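Local coordinates for silicatein alpha (Tethya aurantium, PDB 6ZQ3), which belongs to the papain-like cysteine proteases and, as a silicatein of sponge spicules, probably promotes the deposition of silica, at residues K203-C207 and G208-D212. Sequence-based numbering, arbitrary orientation.
Sequences KYNQC and GIASD
The carboxamide of Asn-205 reaches along the turn to Ala-210 and Ser-211 and uses both its ends there. OD1 accepts a hydrogen bond from the backbone N of Ala-210 at 2.7 Å. That bond is fairly straight, with 161° at the hydrogen, and the donor sits 22° off the carbonyl plane. On the other end, ND2 donates to OG of Ser-211 at 3.1 Å. The hydroxyl lies in the amide plane, so the two bonds together fix how the flat group is turned. The CG of Asn-205 stands anti to its own N (chi1 -171°), which carries the amide forward over Gly-208. There ND2 is 3.5 Å from the CA of Gly-208. The CB of Ala-210 rests 3.5 Å from OD1 of Asn-205, and CG2 of Ile-209 lies 3.7 Å from the same oxygen.

Residues 205-208 form a type II beta turn. N of Gly-208 donates to O of Asn-205 at 3.2 Å, from well above the carbonyl plane. Cys-207 has positive phi, which suits the third position of such a turn. Both segments belong to the loop between strands 196-200 and 214-217, in the beta-rich domain of the papain fold. The disulfide from Cys-207 to Cys-158 ties the turn to a neighbouring loop.

OG of Ser-211 also bonds to the backbone O of Ser-160, its stronger partner. It thus links the Asn-205 amide to that loop. The CB of Gln-206 is directed away from residues 208-212. Its OE1 takes a bond from N of Ser-155, and its NE2 donates to OD1 of Asp-154. The methyl of Ala-210 packs on Glu-121 and Leu-124 of helix 121-130.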
# COMPACT_ATOMS: atom_id res chain seq x y z
N LYS A 203 2.99 7.44 -18.55
CA LYS A 203 4.27 7.83 -19.08
C LYS A 203 5.11 6.58 -19.12
O LYS A 203 6.17 6.51 -18.52
CB LYS A 203 4.89 8.94 -18.22
CG LYS A 203 4.18 10.28 -18.31
CD LYS A 203 4.14 10.80 -19.75
CE LYS A 203 3.78 12.27 -19.84
NZ LYS A 203 4.88 13.14 -19.32
N TYR A 204 4.61 5.57 -19.81
CA TYR A 204 5.37 4.35 -20.05
C TYR A 204 5.94 3.79 -18.74
O TYR A 204 7.09 3.36 -18.67
CB TYR A 204 6.49 4.65 -21.05
CG TYR A 204 7.01 3.44 -21.79
CD1 TYR A 204 6.25 2.83 -22.79
CD2 TYR A 204 8.28 2.93 -21.51
CE1 TYR A 204 6.73 1.73 -23.48
CE2 TYR A 204 8.78 1.83 -22.19
CZ TYR A 204 8.00 1.22 -23.17
OH TYR A 204 8.50 0.11 -23.84
N ASN A 205 5.10 3.78 -17.71
CA ASN A 205 5.41 3.16 -16.44
C ASN A 205 6.58 3.82 -15.73
O ASN A 205 7.55 3.16 -15.33
CB ASN A 205 5.67 1.64 -16.60
CG ASN A 205 5.79 0.94 -15.26
OD1 ASN A 205 5.09 1.28 -14.30
ND2 ASN A 205 6.71 -0.02 -15.17
N GLN A 206 6.46 5.13 -15.57
CA GLN A 206 7.45 5.94 -14.91
C GLN A 206 7.54 5.54 -13.43
O GLN A 206 6.51 5.40 -12.78
CB GLN A 206 7.07 7.42 -15.06
CG GLN A 206 8.17 8.37 -14.65
CD GLN A 206 7.69 9.80 -14.64
OE1 GLN A 206 7.61 10.42 -13.58
NE2 GLN A 206 7.38 10.34 -15.80
N CYS A 207 8.77 5.36 -12.94
CA CYS A 207 9.08 4.95 -11.55
C CYS A 207 8.68 3.50 -11.22
O CYS A 207 8.74 3.05 -10.04
CB CYS A 207 8.48 5.95 -10.55
SG CYS A 207 9.10 7.64 -10.83
N GLY A 208 8.29 2.76 -12.26
CA GLY A 208 7.90 1.37 -12.14
C GLY A 208 6.67 1.21 -11.30
O GLY A 208 6.58 0.26 -10.53
N ILE A 209 5.71 2.13 -11.45
CA ILE A 209 4.48 2.10 -10.66
C ILE A 209 3.59 0.87 -10.94
O ILE A 209 2.84 0.41 -10.07
CB ILE A 209 3.67 3.41 -10.84
CG1 ILE A 209 2.72 3.61 -9.67
CG2 ILE A 209 2.92 3.44 -12.16
CD1 ILE A 209 1.77 4.75 -9.88
N ALA A 210 3.70 0.32 -12.15
CA ALA A 210 2.91 -0.82 -12.56
C ALA A 210 3.73 -2.09 -12.76
O ALA A 210 3.20 -3.06 -13.30
CB ALA A 210 2.14 -0.47 -13.84
N SER A 211 5.00 -2.09 -12.33
CA SER A 211 5.86 -3.29 -12.36
C SER A 211 5.47 -4.42 -11.38
O SER A 211 5.55 -5.58 -11.74
CB SER A 211 7.33 -2.91 -12.11
OG SER A 211 7.81 -2.08 -13.16
N ASP A 212 5.08 -4.07 -10.15
CA ASP A 212 4.75 -5.01 -9.07
C ASP A 212 3.53 -4.54 -8.25
O ASP A 212 3.61 -4.27 -7.03
CB ASP A 212 5.97 -5.21 -8.14